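Long-range contacts in trehalose synthase regulatory protein (Candida albicans, PDB 5HUS), which probably serves as a regulatory subunit of the trehalose synthase complex, its C-terminal domain having a trehalose-phosphatase-like fold of the HAD clan: residues N98-K103 with D198-K203; I205-S210 with N226-P231; N213-Q218 with D240-A245. All coordinates share one frame; numbering follows the deposited sequence.

Interaction 1: N98-K103 with D198-K203; sequences NGNFVK and DQISLK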
# COMPACT_ATOMS: atom_id res chain seq x y z
N ASN A 98 1.66 4.80 1.49
CA ASN A 98 1.12 3.56 2.01
C ASN A 98 -0.24 3.71 2.68
O ASN A 98 -0.63 2.86 3.47
CB ASN A 98 2.11 2.93 3.00
CG ASN A 98 1.89 1.45 3.19
OD1 ASN A 98 2.04 0.92 4.29
ND2 ASN A 98 1.49 0.77 2.12
N GLY A 99 -0.97 4.77 2.35
CA GLY A 99 -2.30 4.92 2.89
C GLY A 99 -2.61 6.25 3.55
O GLY A 99 -3.78 6.56 3.80
N ASN A 100 -1.58 7.05 3.83
CA ASN A 100 -1.80 8.33 4.51
C ASN A 100 -2.61 9.32 3.69
O ASN A 100 -3.27 10.20 4.24
CB ASN A 100 -0.46 8.95 4.90
CG ASN A 100 0.18 8.24 6.07
OD1 ASN A 100 -0.20 8.46 7.23
ND2 ASN A 100 1.15 7.37 5.78
N PHE A 101 -2.56 9.17 2.37
CA PHE A 101 -3.27 10.08 1.46
C PHE A 101 -3.93 9.31 0.33
O PHE A 101 -3.36 8.37 -0.19
CB PHE A 101 -2.32 11.12 0.88
CG PHE A 101 -1.51 11.84 1.93
CD1 PHE A 101 -2.05 12.88 2.66
CD2 PHE A 101 -0.20 11.45 2.19
CE1 PHE A 101 -1.30 13.53 3.63
CE2 PHE A 101 0.56 12.09 3.16
CZ PHE A 101 0.00 13.13 3.88
N VAL A 102 -5.15 9.71 -0.03
CA VAL A 102 -5.92 9.02 -1.05
C VAL A 102 -6.45 10.01 -2.08
O VAL A 102 -7.06 11.02 -1.71
CB VAL A 102 -7.13 8.25 -0.45
CG1 VAL A 102 -8.00 7.67 -1.58
CG2 VAL A 102 -6.65 7.15 0.49
N LYS A 103 -6.22 9.72 -3.35
CA LYS A 103 -6.85 10.49 -4.42
C LYS A 103 -7.80 9.56 -5.17
O LYS A 103 -7.38 8.72 -5.97
CB LYS A 103 -5.81 11.13 -5.35
CG LYS A 103 -6.43 11.89 -6.52
CD LYS A 103 -5.38 12.70 -7.28
CE LYS A 103 -4.93 13.91 -6.48
NZ LYS A 103 -4.06 14.84 -7.26
N ASP A 198 0.15 3.02 12.50
CA ASP A 198 -0.36 1.65 12.56
C ASP A 198 -1.54 1.42 11.63
O ASP A 198 -2.50 2.20 11.62
CB ASP A 198 -0.77 1.30 13.99
CG ASP A 198 0.40 1.18 14.92
OD1 ASP A 198 1.56 1.31 14.46
OD2 ASP A 198 0.17 0.94 16.13
N GLN A 199 -1.47 0.33 10.87
CA GLN A 199 -2.55 -0.12 9.98
C GLN A 199 -3.05 0.96 9.02
O GLN A 199 -4.20 0.94 8.61
CB GLN A 199 -3.72 -0.66 10.82
CG GLN A 199 -3.40 -1.97 11.54
CD GLN A 199 -4.59 -2.55 12.30
OE1 GLN A 199 -5.45 -1.82 12.78
NE2 GLN A 199 -4.63 -3.87 12.40
N ILE A 200 -2.18 1.88 8.62
CA ILE A 200 -2.65 2.97 7.77
C ILE A 200 -3.03 2.45 6.37
O ILE A 200 -3.97 2.96 5.76
CB ILE A 200 -1.61 4.13 7.69
CG1 ILE A 200 -2.22 5.38 7.05
CG2 ILE A 200 -0.34 3.70 6.97
CD1 ILE A 200 -3.44 5.90 7.78
N SER A 201 -2.37 1.40 5.90
CA SER A 201 -2.73 0.83 4.59
C SER A 201 -4.09 0.15 4.66
O SER A 201 -4.89 0.23 3.73
CB SER A 201 -1.66 -0.17 4.10
OG SER A 201 -1.58 -1.30 4.95
N LEU A 202 -4.37 -0.50 5.79
CA LEU A 202 -5.67 -1.14 5.99
C LEU A 202 -6.77 -0.09 6.03
O LEU A 202 -7.83 -0.28 5.44
CB LEU A 202 -5.68 -1.95 7.29
CG LEU A 202 -5.09 -3.37 7.30
CD1 LEU A 202 -3.62 -3.38 6.97
CD2 LEU A 202 -5.34 -4.01 8.66
N LYS A 203 -6.52 1.01 6.72
CA LYS A 203 -7.51 2.08 6.84
C LYS A 203 -7.77 2.74 5.48
O LYS A 203 -8.90 3.12 5.19
CB LYS A 203 -7.06 3.11 7.87
CG LYS A 203 -7.00 2.53 9.28
CD LYS A 203 -6.72 3.58 10.34
CE LYS A 203 -6.68 2.95 11.72
NZ LYS A 203 -6.44 3.96 12.80
O HOH W 1 0.06 0.08 6.96
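Gly99 and Ser201 stand at the heart of a buried contact between the turn joining two antiparallel strands of the central sheet and the opening turn of helix 200-213. It illustrates how a glycine lets a helix start close against a loop: Gly99 CA and Ser201 CA are 4.5 Å apart, a side chain at Gly99 would point at the helix and run into Ile200 O, and the backbone angles there (phi 129°, psi -14°) by themselves call for glycine. Ile200 supplies most of the apolar packing. With CG1 anti to the backbone N (chi1 -168°), CG1 of Ile200 presses on Gly99 C at 3.6 Å, while CG2 of Ile200 rests 3.6 Å from Asn98 O. The side chain of Asn100 crosses that of Ile200 at about a right angle, Asn100 OD1 coming to 3.7 Å from CG1 of Ile200, and its ND2 is tied back to Glu97 O. Water 1 accepts from Ser201 N at 3.0 Å and gives a weak bond to Asn98 OD1, which also takes a hydrogen from Gln196 NE2; the hydroxyl of Ser201 pairs with Asn259 OD1. Past the turn, Asn100 and Phe101 both face Ala96 in a classic beta bulge. The second segment follows strand 192-197, consistent with a chain coming back from an HAD cap into the core, and helix 254-265 closes over the contact through Ile255, which touches both Asn98 and Ser201.

Interaction 2: I205-S210 with N226-P231; sequences IRLVLS and NEFQQP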
# COMPACT_ATOMS: atom_id res chain seq x y z
N ILE A 205 -7.44 1.22 2.49
CA ILE A 205 -8.19 0.25 1.70
C ILE A 205 -9.66 0.29 2.12
O ILE A 205 -10.55 0.33 1.28
CB ILE A 205 -7.62 -1.17 1.85
CG1 ILE A 205 -6.26 -1.25 1.15
CG2 ILE A 205 -8.60 -2.21 1.26
CD1 ILE A 205 -5.51 -2.55 1.38
N ARG A 206 -9.90 0.33 3.43
CA ARG A 206 -11.26 0.41 3.95
C ARG A 206 -11.96 1.67 3.48
O ARG A 206 -13.13 1.64 3.13
CB ARG A 206 -11.26 0.34 5.48
CG ARG A 206 -12.64 0.53 6.09
CD ARG A 206 -12.61 0.38 7.60
NE ARG A 206 -11.85 1.43 8.26
CZ ARG A 206 -11.65 1.51 9.57
NH1 ARG A 206 -12.16 0.58 10.38
NH2 ARG A 206 -10.93 2.50 10.08
N LEU A 207 -11.23 2.78 3.45
CA LEU A 207 -11.79 4.06 2.98
C LEU A 207 -12.17 4.00 1.50
O LEU A 207 -13.27 4.40 1.12
CB LEU A 207 -10.79 5.20 3.24
CG LEU A 207 -11.16 6.63 2.85
CD1 LEU A 207 -10.39 7.62 3.71
CD2 LEU A 207 -10.90 6.93 1.38
N VAL A 208 -11.25 3.53 0.67
CA VAL A 208 -11.53 3.42 -0.76
C VAL A 208 -12.69 2.46 -1.01
O VAL A 208 -13.60 2.77 -1.78
CB VAL A 208 -10.27 2.95 -1.53
CG1 VAL A 208 -10.61 2.66 -2.98
CG2 VAL A 208 -9.18 4.03 -1.43
N LEU A 209 -12.67 1.32 -0.34
CA LEU A 209 -13.76 0.36 -0.45
C LEU A 209 -15.10 1.00 -0.05
O LEU A 209 -16.08 0.87 -0.78
CB LEU A 209 -13.48 -0.88 0.39
CG LEU A 209 -14.59 -1.94 0.46
CD1 LEU A 209 -14.99 -2.42 -0.94
CD2 LEU A 209 -14.13 -3.12 1.31
N SER A 210 -15.12 1.71 1.07
CA SER A 210 -16.34 2.38 1.54
C SER A 210 -16.88 3.38 0.52
O SER A 210 -18.08 3.46 0.30
CB SER A 210 -16.09 3.10 2.88
OG SER A 210 -15.75 2.17 3.89
N ASN A 226 -12.70 11.20 10.80
CA ASN A 226 -12.44 10.55 12.08
C ASN A 226 -12.92 9.09 12.10
O ASN A 226 -12.26 8.22 12.67
CB ASN A 226 -13.10 11.33 13.22
CG ASN A 226 -13.66 10.44 14.31
OD1 ASN A 226 -12.94 9.94 15.17
ND2 ASN A 226 -14.98 10.23 14.27
N GLU A 227 -14.06 8.83 11.47
CA GLU A 227 -14.58 7.48 11.35
C GLU A 227 -13.64 6.56 10.57
O GLU A 227 -13.50 5.38 10.90
CB GLU A 227 -15.96 7.49 10.69
CG GLU A 227 -17.04 8.15 11.52
CD GLU A 227 -18.37 8.22 10.79
OE1 GLU A 227 -18.60 7.39 9.89
OE2 GLU A 227 -19.18 9.11 11.12
N PHE A 228 -12.99 7.09 9.54
CA PHE A 228 -12.07 6.28 8.74
C PHE A 228 -10.71 6.14 9.42
O PHE A 228 -9.90 5.28 9.04
CB PHE A 228 -11.94 6.88 7.33
CG PHE A 228 -13.22 6.81 6.55
CD1 PHE A 228 -14.02 7.93 6.41
CD2 PHE A 228 -13.64 5.61 5.99
CE1 PHE A 228 -15.22 7.87 5.71
CE2 PHE A 228 -14.84 5.54 5.29
CZ PHE A 228 -15.62 6.67 5.15
N GLN A 229 -10.46 6.96 10.43
CA GLN A 229 -9.22 6.88 11.20
C GLN A 229 -9.34 5.98 12.42
O GLN A 229 -8.34 5.67 13.08
CB GLN A 229 -8.80 8.28 11.65
CG GLN A 229 -8.55 9.24 10.51
CD GLN A 229 -8.47 10.68 10.98
OE1 GLN A 229 -9.02 11.05 12.02
NE2 GLN A 229 -7.78 11.52 10.21
N GLN A 230 -10.56 5.55 12.73
CA GLN A 230 -10.82 4.69 13.88
C GLN A 230 -10.16 3.32 13.67
O GLN A 230 -9.84 2.97 12.54
CB GLN A 230 -12.33 4.54 14.11
CG GLN A 230 -13.01 3.47 13.27
CD GLN A 230 -14.52 3.59 13.29
OE1 GLN A 230 -15.08 4.44 13.98
NE2 GLN A 230 -15.20 2.74 12.53
N PRO A 231 -9.93 2.56 14.76
CA PRO A 231 -9.28 1.26 14.60
C PRO A 231 -10.05 0.31 13.69
O PRO A 231 -11.28 0.38 13.61
CB PRO A 231 -9.22 0.71 16.03
CG PRO A 231 -10.26 1.48 16.78
CD PRO A 231 -10.25 2.84 16.17
O HOH W 2 -10.87 3.63 6.88
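Arg206 reaches across from helix 200-213 to carbonyls of residues 228-231, in and just after the weakly bonded helix 225-229, a contact within the HAD-like domain and a worked example of one guanidinium tying down the carbonyls of a chain turn. Its CB, CG and CD run out extended from the helix, CG anti to the backbone N (chi1 175°), before a bend about the CG-CD bond (chi3 66°) turns the head toward residues 228-231. Arg206 NE gives its hydrogen to water 2 at 2.8 Å, and that water donates in turn to Phe228 O. Arg206 NH2 serves two carbonyls: Gln230 O at 2.7 Å and Phe228 O at 3.1 Å, both near the guanidinium plane, although the nitrogen stands above the Phe228 carbonyl plane rather than on a lone pair. Arg206 NH1 makes a weak but straight bond to Pro231 O at 3.4 Å and a salt bridge with Asp235, consistent with partial balancing of the positive charge. Beside this polar grip, Leu207 crosses Phe228 at about a right angle, Leu207 CG 4.1 Å above one ring face and offset toward the rim. Ser210 CB meets the edge of the Phe228 ring at CE2, 3.7 Å away, while Ser210 OG bonds back to Arg206 O at 2.8 Å, reaching it from the opposite face to Ser210 N.

Interaction 3: N213-Q218 with D240-A245; sequences NSNLDQ and DHEVAA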
# COMPACT_ATOMS: atom_id res chain seq x y z
N ASN A 213 -18.26 1.35 -2.32
CA ASN A 213 -19.28 0.41 -1.84
C ASN A 213 -20.56 1.11 -1.39
O ASN A 213 -21.66 0.58 -1.56
CB ASN A 213 -18.73 -0.43 -0.68
CG ASN A 213 -19.58 -1.66 -0.40
OD1 ASN A 213 -20.11 -2.28 -1.31
ND2 ASN A 213 -19.68 -2.02 0.87
N SER A 214 -20.42 2.30 -0.83
CA SER A 214 -21.56 3.02 -0.27
C SER A 214 -21.84 4.30 -1.03
O SER A 214 -22.68 5.10 -0.61
CB SER A 214 -21.32 3.33 1.21
OG SER A 214 -21.00 2.16 1.94
N ASN A 215 -21.14 4.49 -2.14
CA ASN A 215 -21.27 5.69 -2.97
C ASN A 215 -21.09 6.99 -2.19
O ASN A 215 -21.94 7.88 -2.25
CB ASN A 215 -22.62 5.71 -3.68
CG ASN A 215 -22.47 5.77 -5.18
OD1 ASN A 215 -22.06 6.78 -5.74
ND2 ASN A 215 -22.80 4.67 -5.85
N LEU A 216 -19.98 7.10 -1.46
CA LEU A 216 -19.68 8.33 -0.73
C LEU A 216 -18.99 9.36 -1.60
O LEU A 216 -18.08 9.03 -2.35
CB LEU A 216 -18.79 8.02 0.48
CG LEU A 216 -19.15 6.80 1.30
CD1 LEU A 216 -18.13 6.60 2.40
CD2 LEU A 216 -20.56 6.94 1.88
N ASP A 217 -19.40 10.62 -1.49
CA ASP A 217 -18.63 11.67 -2.14
C ASP A 217 -17.53 12.15 -1.20
O ASP A 217 -17.56 11.89 0.00
CB ASP A 217 -19.52 12.84 -2.60
CG ASP A 217 -20.35 13.43 -1.49
OD1 ASP A 217 -19.89 13.47 -0.33
OD2 ASP A 217 -21.48 13.86 -1.78
N GLN A 218 -16.57 12.87 -1.77
CA GLN A 218 -15.37 13.27 -1.06
C GLN A 218 -15.66 14.14 0.14
O GLN A 218 -15.05 13.98 1.20
CB GLN A 218 -14.43 14.01 -2.02
CG GLN A 218 -13.07 14.32 -1.44
CD GLN A 218 -11.99 14.23 -2.49
OE1 GLN A 218 -12.04 13.35 -3.36
NE2 GLN A 218 -11.02 15.12 -2.42
N ASP A 240 -25.47 -0.93 1.68
CA ASP A 240 -25.00 -1.06 0.31
C ASP A 240 -23.98 -2.18 0.14
O ASP A 240 -23.10 -2.39 0.98
CB ASP A 240 -24.41 0.26 -0.17
CG ASP A 240 -25.48 1.27 -0.54
OD1 ASP A 240 -25.45 2.39 0.00
OD2 ASP A 240 -26.33 0.93 -1.39
N HIS A 241 -24.14 -2.90 -0.96
CA HIS A 241 -23.16 -3.86 -1.41
C HIS A 241 -22.86 -3.54 -2.86
O HIS A 241 -22.89 -4.42 -3.72
CB HIS A 241 -23.67 -5.30 -1.26
CG HIS A 241 -23.68 -5.80 0.14
ND1 HIS A 241 -22.78 -6.74 0.60
CD2 HIS A 241 -24.47 -5.49 1.20
CE1 HIS A 241 -23.03 -7.00 1.88
NE2 HIS A 241 -24.05 -6.25 2.26
N GLU A 242 -22.60 -2.26 -3.14
CA GLU A 242 -22.32 -1.82 -4.51
C GLU A 242 -21.08 -2.51 -5.06
O GLU A 242 -21.00 -2.78 -6.25
CB GLU A 242 -22.14 -0.30 -4.57
CG GLU A 242 -23.40 0.50 -4.25
CD GLU A 242 -24.36 0.59 -5.42
OE1 GLU A 242 -24.01 0.10 -6.52
OE2 GLU A 242 -25.46 1.16 -5.25
N VAL A 243 -20.12 -2.79 -4.18
CA VAL A 243 -18.92 -3.53 -4.58
C VAL A 243 -19.12 -5.02 -4.29
O VAL A 243 -19.34 -5.41 -3.14
CB VAL A 243 -17.65 -3.01 -3.87
CG1 VAL A 243 -16.47 -3.95 -4.12
CG2 VAL A 243 -17.33 -1.60 -4.33
N ALA A 244 -19.05 -5.84 -5.33
CA ALA A 244 -19.29 -7.27 -5.21
C ALA A 244 -18.01 -8.09 -5.33
O ALA A 244 -18.04 -9.31 -5.15
CB ALA A 244 -20.30 -7.72 -6.28
N ALA A 245 -16.90 -7.44 -5.63
CA ALA A 245 -15.62 -8.13 -5.75
C ALA A 245 -14.47 -7.20 -5.40
O ALA A 245 -14.43 -6.06 -5.87
CB ALA A 245 -15.43 -8.68 -7.15
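Asn213, the last helical residue of helix 200-213, meets the lead-in to strand 243-250 through its amide and its backbone carbonyl together, and so shows how a helix end can be pinned to the start of a strand. The tight half of the contact gathers around this residue. With CG anti to the backbone N (chi1 -164°), Asn213 OD1 reaches Val243 N at 2.9 Å; the bond is nearly straight (165°), and the donor lies in the amide carbonyl plane. Glu242 N is also near OD1, but at a poor angle, and instead makes a weak bond of 3.4 Å to Asn213 O. That same carbonyl oxygen is wrapped by carbon: Asp240 CB lies 3.1 Å from Asn213 O, and Glu242 CG comes within 3.2 Å of it. CG2 of Val243 packs at 3.7 Å on Asn213 CA, and the valine also leans on Leu209 and His212, so the strand begins against the flank of the helix.

The other half is slack. Ser214 leaves helical geometry and faces Asp240 only loosely, OD1 of Asp240 lying 3.9 Å from Ser214 O; the serine hydroxyl pairs elsewhere, with Ser238 OG. Asp240 is poorly ordered, and exposed Asn215 lies beside Glu242 at the margin.

Chemically, the contact rests on one firm and one weak backbone N-H bond, each to a neutral oxygen of Asn213 at a helix C-terminus. The acidic residues beside that end turn methylene groups to the Asn213 carbonyl, which is consistent with their carboxylates avoiding the partial negative charge expected there.

In the fold
Helix 200-213 threads all three contacts: its first turn enters interaction 1, its middle interaction 2 and its last residue interaction 3. The centres of interactions 1 and 2 are about 9 Å apart, those of 2 and 3 about 13 Å, and those of 1 and 3 about 18 Å. Lys203 NZ joins the first pair through a probable hydrogen bond to Gln229 O (2.6 Å). Interactions 2 and 3 meet through Leu209 CD1 and Val243 CG1, 3.8 Å apart, and Leu216 packs on Phe228. Interactions 1 and 3 do not touch, yet both reach the same central sheet. The series also runs outward, the contact centres lying about 7, 14 and 20 Å from the centre of the chain.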